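Local coordinates for protein similar to hydroxylamine oxidoreductase (Kuenenia stuttgartiensis, PDB 6H5L) that probably acts as an oxidoreductase, carrying several c-type hemes as part of a large reductase complex of an anammox bacterium, at residues 156-170 and 293-305. Sequence-based numbering, arbitrary orientation.
Sequences QFDEFLREREVGRPN and IHNPVMKGIWRMG. With HEC (heme c), chain H.
Q156 lays its CG over one face of the H294 imidazole, a CH-pi contact 4.0 Å from the ring centroid, while the backbone O of Q156 takes a weak hydrogen bond from ND1. With CG anti to the backbone N (chi1 -175°), the ring of H294 lies against CB and CG of Q156; its NE2 ligates the iron of one heme c, with H213 as the other histidine ligand, and its backbone N is held by E159 OE1 at 2.8 Å. The other flat group, the R303 guanidinium, has P169 CD and R168 O over one face and acceptors round its edge: NH1 donates to V166 O at 2.8 Å, NH2 to G167 O at 2.9 Å and weakly to P169 O, and both NE (2.9 Å) and NH2 grip propionate O2A of a different heme c. The V166 and G167 carbonyls are met from above their planes, whereas the guanidinium receives them nearly in its own. Replacing R303 with an alanine is likely to leave O2A without this cationic partner and those two carbonyls without these donors. Between these ends, V166 CG2 meets V297 CG2 at 3.7 Å. Thus helix 154-161 and the 3-10 segment and loop after it meet the loop following strand 291-292 beside several hemes; the propionate's negative charge is probably offset by R303, whose edge N-H groups also satisfy backbone carbonyls.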
loop_
_atom_site.group_PDB
_atom_site.type_symbol
_atom_site.label_atom_id
_atom_site.label_comp_id
_atom_site.label_asym_id
_atom_site.label_seq_id
_atom_site.Cartn_x
_atom_site.Cartn_y
_atom_site.Cartn_z
ATOM N N GLN A 156 -19.460 -9.061 -36.156
ATOM C CA GLN A 156 -18.855 -7.788 -36.537
ATOM C C GLN A 156 -18.713 -7.670 -38.050
ATOM O O GLN A 156 -18.904 -6.585 -38.612
ATOM C CB GLN A 156 -17.494 -7.623 -35.861
ATOM C CG GLN A 156 -17.556 -7.250 -34.385
ATOM C CD GLN A 156 -17.861 -8.433 -33.485
ATOM O OE1 GLN A 156 -18.084 -9.547 -33.957
ATOM N NE2 GLN A 156 -17.868 -8.195 -32.178
ATOM N N PHE A 157 -18.375 -8.773 -38.723
ATOM C CA PHE A 157 -18.259 -8.749 -40.179
ATOM C C PHE A 157 -19.587 -8.392 -40.833
ATOM O O PHE A 157 -19.627 -7.612 -41.792
ATOM C CB PHE A 157 -17.759 -10.103 -40.684
ATOM C CG PHE A 157 -17.616 -10.180 -42.180
ATOM C CD1 PHE A 157 -16.428 -9.820 -42.794
ATOM C CD2 PHE A 157 -18.666 -10.621 -42.971
ATOM C CE1 PHE A 157 -16.292 -9.894 -44.168
ATOM C CE2 PHE A 157 -18.537 -10.693 -44.345
ATOM C CZ PHE A 157 -17.347 -10.329 -44.944
ATOM N N ASP A 158 -20.688 -8.956 -40.330
ATOM C CA ASP A 158 -21.989 -8.699 -40.936
ATOM C C ASP A 158 -22.460 -7.275 -40.667
ATOM O O ASP A 158 -23.023 -6.626 -41.555
ATOM C CB ASP A 158 -23.015 -9.713 -40.430
ATOM C CG ASP A 158 -22.733 -11.119 -40.918
ATOM O OD1 ASP A 158 -21.995 -11.265 -41.916
ATOM O OD2 ASP A 158 -23.253 -12.078 -40.308
ATOM N N GLU A 159 -22.241 -6.771 -39.448
ATOM C CA GLU A 159 -22.605 -5.388 -39.159
ATOM C C GLU A 159 -21.753 -4.410 -39.954
ATOM O O GLU A 159 -22.229 -3.331 -40.324
ATOM C CB GLU A 159 -22.493 -5.111 -37.660
ATOM C CG GLU A 159 -23.557 -5.808 -36.824
ATOM C CD GLU A 159 -23.486 -5.444 -35.353
ATOM O OE1 GLU A 159 -22.579 -4.676 -34.970
ATOM O OE2 GLU A 159 -24.338 -5.926 -34.578
ATOM N N PHE A 160 -20.495 -4.764 -40.226
ATOM C CA PHE A 160 -19.694 -3.977 -41.156
ATOM C C PHE A 160 -20.250 -4.078 -42.570
ATOM O O PHE A 160 -20.291 -3.084 -43.305
ATOM C CB PHE A 160 -18.237 -4.440 -41.112
ATOM C CG PHE A 160 -17.348 -3.746 -42.107
ATOM C CD1 PHE A 160 -16.878 -2.465 -41.859
ATOM C CD2 PHE A 160 -16.969 -4.379 -43.279
ATOM C CE1 PHE A 160 -16.057 -1.825 -42.769
ATOM C CE2 PHE A 160 -16.149 -3.743 -44.193
ATOM C CZ PHE A 160 -15.692 -2.465 -43.937
ATOM N N LEU A 161 -20.688 -5.277 -42.966
ATOM C CA LEU A 161 -21.284 -5.477 -44.281
ATOM C C LEU A 161 -22.579 -4.693 -44.449
ATOM O O LEU A 161 -22.974 -4.408 -45.585
ATOM C CB LEU A 161 -21.533 -6.969 -44.513
ATOM C CG LEU A 161 -21.134 -7.556 -45.867
ATOM C CD1 LEU A 161 -19.641 -7.388 -46.109
ATOM C CD2 LEU A 161 -21.529 -9.023 -45.951
ATOM N N ARG A 162 -23.243 -4.335 -43.349
ATOM C CA ARG A 162 -24.489 -3.580 -43.418
ATOM C C ARG A 162 -24.294 -2.135 -43.867
ATOM O O ARG A 162 -25.293 -1.428 -44.044
ATOM C CB ARG A 162 -25.198 -3.603 -42.063
ATOM C CG ARG A 162 -25.821 -4.946 -41.706
ATOM C CD ARG A 162 -26.815 -4.793 -40.568
ATOM N NE ARG A 162 -27.905 -3.890 -40.929
ATOM C CZ ARG A 162 -28.749 -3.350 -40.058
ATOM N NH1 ARG A 162 -28.633 -3.615 -38.764
ATOM N NH2 ARG A 162 -29.710 -2.540 -40.479
ATOM N N GLU A 163 -23.053 -1.673 -44.051
ATOM C CA GLU A 163 -22.844 -0.336 -44.598
ATOM C C GLU A 163 -23.399 -0.220 -46.010
ATOM O O GLU A 163 -23.734 0.884 -46.456
ATOM C CB GLU A 163 -21.358 0.019 -44.593
ATOM C CG GLU A 163 -20.758 0.212 -43.213
ATOM C CD GLU A 163 -19.350 0.768 -43.264
ATOM O OE1 GLU A 163 -18.820 1.153 -42.200
ATOM O OE2 GLU A 163 -18.774 0.823 -44.371
ATOM N N ARG A 164 -23.493 -1.343 -46.728
ATOM C CA ARG A 164 -24.049 -1.348 -48.076
ATOM C C ARG A 164 -25.476 -0.813 -48.119
ATOM O O ARG A 164 -25.920 -0.341 -49.172
ATOM C CB ARG A 164 -23.987 -2.778 -48.640
ATOM C CG ARG A 164 -24.617 -2.958 -50.014
ATOM C CD ARG A 164 -24.253 -4.294 -50.655
ATOM N NE ARG A 164 -22.890 -4.296 -51.180
ATOM C CZ ARG A 164 -21.941 -5.150 -50.810
ATOM N NH1 ARG A 164 -22.202 -6.095 -49.917
ATOM N NH2 ARG A 164 -20.729 -5.068 -51.345
ATOM N N GLU A 165 -26.191 -0.843 -46.991
ATOM C CA GLU A 165 -27.601 -0.464 -46.985
ATOM C C GLU A 165 -27.806 1.029 -47.211
ATOM O O GLU A 165 -28.870 1.435 -47.692
ATOM C CB GLU A 165 -28.246 -0.887 -45.666
ATOM C CG GLU A 165 -28.382 -2.391 -45.515
ATOM C CD GLU A 165 -28.847 -2.805 -44.135
ATOM O OE1 GLU A 165 -28.679 -3.994 -43.787
ATOM O OE2 GLU A 165 -29.377 -1.946 -43.399
ATOM N N VAL A 166 -26.817 1.861 -46.874
ATOM C CA VAL A 166 -26.939 3.305 -47.063
ATOM C C VAL A 166 -26.162 3.814 -48.272
ATOM O O VAL A 166 -26.365 4.970 -48.678
ATOM C CB VAL A 166 -26.495 4.081 -45.802
ATOM C CG1 VAL A 166 -27.347 3.691 -44.601
ATOM C CG2 VAL A 166 -25.017 3.854 -45.522
ATOM N N GLY A 167 -25.289 2.999 -48.859
ATOM C CA GLY A 167 -24.556 3.397 -50.043
ATOM C C GLY A 167 -23.322 4.220 -49.726
ATOM O O GLY A 167 -22.982 4.489 -48.572
ATOM N N ARG A 168 -22.636 4.626 -50.792
ATOM C CA ARG A 168 -21.452 5.457 -50.643
ATOM C C ARG A 168 -21.835 6.837 -50.104
ATOM O O ARG A 168 -22.920 7.348 -50.397
ATOM C CB ARG A 168 -20.726 5.602 -51.979
ATOM C CG ARG A 168 -19.968 4.356 -52.422
ATOM C CD ARG A 168 -18.933 4.689 -53.489
ATOM N NE ARG A 168 -19.459 4.607 -54.848
ATOM C CZ ARG A 168 -18.948 5.264 -55.885
ATOM N NH1 ARG A 168 -17.908 6.071 -55.714
ATOM N NH2 ARG A 168 -19.482 5.125 -57.090
ATOM N N PRO A 169 -20.956 7.465 -49.306
ATOM C CA PRO A 169 -19.654 6.947 -48.871
ATOM C C PRO A 169 -19.739 6.009 -47.669
ATOM O O PRO A 169 -20.616 6.170 -46.820
ATOM C CB PRO A 169 -18.877 8.219 -48.491
ATOM C CG PRO A 169 -19.715 9.375 -48.972
ATOM C CD PRO A 169 -21.119 8.877 -48.933
ATOM N N ASN A 170 -18.822 5.047 -47.608
ATOM C CA ASN A 170 -18.705 4.131 -46.480
ATOM C C ASN A 170 -17.381 3.390 -46.616
ATOM O O ASN A 170 -16.681 3.513 -47.625
ATOM C CB ASN A 170 -19.890 3.163 -46.397
ATOM C CG ASN A 170 -20.098 2.368 -47.678
ATOM O OD1 ASN A 170 -19.146 1.900 -48.304
ATOM N ND2 ASN A 170 -21.355 2.206 -48.070
ATOM N N ILE A 293 -24.129 -0.472 -33.328
ATOM C CA ILE A 293 -23.760 -1.309 -34.464
ATOM C C ILE A 293 -22.292 -1.066 -34.789
ATOM O O ILE A 293 -21.764 0.030 -34.580
ATOM C CB ILE A 293 -24.678 -1.033 -35.680
ATOM C CG1 ILE A 293 -24.439 -2.055 -36.794
ATOM C CG2 ILE A 293 -24.489 0.392 -36.190
ATOM C CD1 ILE A 293 -25.442 -1.960 -37.930
ATOM N N HIS A 294 -21.631 -2.106 -35.303
ATOM C CA HIS A 294 -20.198 -2.064 -35.608
ATOM C C HIS A 294 -19.956 -1.472 -37.000
ATOM O O HIS A 294 -19.336 -2.077 -37.875
ATOM C CB HIS A 294 -19.598 -3.462 -35.477
ATOM C CG HIS A 294 -18.110 -3.515 -35.653
ATOM N ND1 HIS A 294 -17.513 -4.121 -36.737
ATOM C CD2 HIS A 294 -17.099 -3.051 -34.879
ATOM C CE1 HIS A 294 -16.199 -4.024 -36.626
ATOM N NE2 HIS A 294 -15.920 -3.379 -35.508
ATOM N N ASN A 295 -20.481 -0.258 -37.193
ATOM C CA ASN A 295 -20.187 0.588 -38.348
ATOM C C ASN A 295 -20.732 1.985 -38.072
ATOM O O ASN A 295 -21.760 2.128 -37.398
ATOM C CB ASN A 295 -20.766 0.010 -39.645
ATOM C CG ASN A 295 -22.201 0.437 -39.898
ATOM O OD1 ASN A 295 -22.465 1.566 -40.317
ATOM N ND2 ASN A 295 -23.134 -0.477 -39.672
ATOM N N PRO A 296 -20.072 3.036 -38.558
ATOM C CA PRO A 296 -20.432 4.410 -38.165
ATOM C C PRO A 296 -21.314 5.185 -39.142
ATOM O O PRO A 296 -21.497 6.387 -38.926
ATOM C CB PRO A 296 -19.055 5.072 -38.072
ATOM C CG PRO A 296 -18.278 4.414 -39.175
ATOM C CD PRO A 296 -18.789 2.993 -39.283
ATOM N N VAL A 297 -21.859 4.561 -40.185
ATOM C CA VAL A 297 -22.430 5.299 -41.310
ATOM C C VAL A 297 -23.945 5.198 -41.394
ATOM O O VAL A 297 -24.536 5.769 -42.323
ATOM C CB VAL A 297 -21.797 4.848 -42.641
ATOM C CG1 VAL A 297 -20.283 4.804 -42.521
ATOM C CG2 VAL A 297 -22.342 3.486 -43.050
ATOM N N MET A 298 -24.601 4.508 -40.457
ATOM C CA MET A 298 -26.011 4.173 -40.652
ATOM C C MET A 298 -26.930 5.390 -40.557
ATOM O O MET A 298 -28.009 5.391 -41.163
ATOM C CB MET A 298 -26.449 3.114 -39.642
ATOM C CG MET A 298 -25.702 1.794 -39.754
ATOM S SD MET A 298 -25.697 1.117 -41.426
ATOM C CE MET A 298 -27.444 0.831 -41.691
ATOM N N LYS A 299 -26.535 6.426 -39.819
ATOM C CA LYS A 299 -27.413 7.559 -39.556
ATOM C C LYS A 299 -27.082 8.800 -40.389
ATOM O O LYS A 299 -27.597 9.880 -40.082
ATOM C CB LYS A 299 -27.369 7.923 -38.074
ATOM C CG LYS A 299 -27.660 6.763 -37.147
ATOM C CD LYS A 299 -27.952 7.245 -35.739
ATOM C CE LYS A 299 -26.849 8.155 -35.219
ATOM N NZ LYS A 299 -25.515 7.489 -35.180
ATOM N N GLY A 300 -26.254 8.677 -41.426
ATOM C CA GLY A 300 -25.898 9.837 -42.231
ATOM C C GLY A 300 -27.083 10.408 -42.989
ATOM O O GLY A 300 -27.919 9.678 -43.527
ATOM N N ILE A 301 -27.148 11.743 -43.025
ATOM C CA ILE A 301 -28.218 12.474 -43.703
ATOM C C ILE A 301 -27.674 13.405 -44.774
ATOM O O ILE A 301 -28.107 13.352 -45.933
ATOM C CB ILE A 301 -29.102 13.268 -42.700
ATOM C CG1 ILE A 301 -29.753 12.302 -41.678
ATOM C CG2 ILE A 301 -30.150 14.086 -43.424
ATOM C CD1 ILE A 301 -30.515 13.015 -40.570
ATOM N N TRP A 302 -26.758 14.271 -44.379
ATOM C CA TRP A 302 -26.133 15.239 -45.306
ATOM C C TRP A 302 -24.868 14.610 -45.865
ATOM O O TRP A 302 -24.177 15.285 -46.541
ATOM C CB TRP A 302 -25.787 16.543 -44.596
ATOM C CG TRP A 302 -26.927 17.448 -44.280
ATOM C CD1 TRP A 302 -27.516 17.600 -43.072
ATOM C CD2 TRP A 302 -27.612 18.336 -45.166
ATOM N NE1 TRP A 302 -28.505 18.525 -43.137
ATOM C CE2 TRP A 302 -28.597 18.990 -44.410
ATOM C CE3 TRP A 302 -27.493 18.652 -46.516
ATOM C CZ2 TRP A 302 -29.456 19.932 -44.960
ATOM C CZ3 TRP A 302 -28.337 19.583 -47.057
ATOM C CH2 TRP A 302 -29.309 20.209 -46.293
ATOM N N ARG A 303 -24.752 13.305 -45.723
ATOM C CA ARG A 303 -23.585 12.442 -45.953
ATOM C C ARG A 303 -22.288 13.226 -46.107
ATOM O O ARG A 303 -21.756 13.584 -45.122
ATOM C CB ARG A 303 -23.902 11.586 -47.175
ATOM C CG ARG A 303 -25.258 10.918 -47.092
ATOM C CD ARG A 303 -25.395 9.786 -46.118
ATOM N NE ARG A 303 -24.344 8.823 -46.268
ATOM C CZ ARG A 303 -24.404 7.687 -46.920
ATOM N NH1 ARG A 303 -25.476 7.332 -47.577
ATOM N NH2 ARG A 303 -23.375 6.882 -46.898
ATOM N N MET A 304 -21.901 13.645 -47.290
ATOM C CA MET A 304 -20.600 14.283 -47.412
ATOM C C MET A 304 -20.692 15.799 -47.441
ATOM O O MET A 304 -19.677 16.470 -47.218
ATOM C CB MET A 304 -19.865 13.781 -48.661
ATOM C CG MET A 304 -18.371 14.120 -48.680
ATOM S SD MET A 304 -17.445 13.344 -50.020
ATOM C CE MET A 304 -15.808 14.028 -49.757
ATOM N N GLY A 305 -21.882 16.350 -47.665
ATOM C CA GLY A 305 -22.045 17.769 -47.881
ATOM C C GLY A 305 -21.963 18.184 -49.330
ATOM O O GLY A 305 -22.044 19.384 -49.621
HETATM FE FE HEC H . -14.302 6.565 -42.067
HETATM C CHA HEC H . -16.440 7.051 -44.698
HETATM C CHB HEC H . -16.796 7.495 -39.872
HETATM C CHC HEC H . -12.240 5.883 -39.384
HETATM C CHD HEC H . -11.653 6.134 -44.188
HETATM N NA HEC H . -16.248 7.171 -42.250
HETATM C C1A HEC H . -16.946 7.285 -43.438
HETATM C C2A HEC H . -18.299 7.694 -43.117
HETATM C C3A HEC H . -18.396 7.817 -41.792
HETATM C C4A HEC H . -17.108 7.490 -41.215
HETATM C CMA HEC H . -19.660 8.233 -41.008
HETATM C CAA HEC H . -19.438 7.942 -44.125
HETATM C CBA HEC H . -19.489 9.423 -44.472
HETATM C CGA HEC H . -20.770 9.709 -45.205
HETATM O O1A HEC H . -20.789 10.684 -45.992
HETATM O O2A HEC H . -21.764 8.962 -45.012
HETATM N NB HEC H . -14.472 6.713 -40.007
HETATM C C1B HEC H . -15.627 7.025 -39.314
HETATM C C2B HEC H . -15.391 6.767 -37.907
HETATM C C3B HEC H . -14.133 6.327 -37.772
HETATM C C4B HEC H . -13.529 6.281 -39.092
HETATM C CMB HEC H . -16.419 6.997 -36.774
HETATM C CAB HEC H . -13.416 5.927 -36.461
HETATM C CBB HEC H . -14.059 4.693 -35.788
HETATM N NC HEC H . -12.319 6.133 -41.821
HETATM C C1C HEC H . -11.674 5.818 -40.641
HETATM C C2C HEC H . -10.401 5.202 -40.974
HETATM C C3C HEC H . -10.171 5.497 -42.264
HETATM C C4C HEC H . -11.419 5.938 -42.846
HETATM C CMC HEC H . -9.290 5.001 -39.919
HETATM C CAC HEC H . -8.914 5.172 -43.104
HETATM C CBC HEC H . -8.979 3.710 -43.585
HETATM N ND HEC H . -14.085 6.566 -44.127
HETATM C C1D HEC H . -12.865 6.414 -44.779
HETATM C C2D HEC H . -13.069 6.593 -46.197
HETATM C C3D HEC H . -14.567 6.883 -46.359
HETATM C C4D HEC H . -15.115 6.844 -45.022
HETATM C CMD HEC H . -11.988 6.511 -47.293
HETATM C CAD HEC H . -15.348 7.158 -47.659
HETATM C CBD HEC H . -15.172 6.013 -48.648
HETATM C CGD HEC H . -15.995 6.305 -49.871
HETATM O O1D HEC H . -16.899 5.493 -50.195
HETATM O O2D HEC H . -15.750 7.361 -50.510
#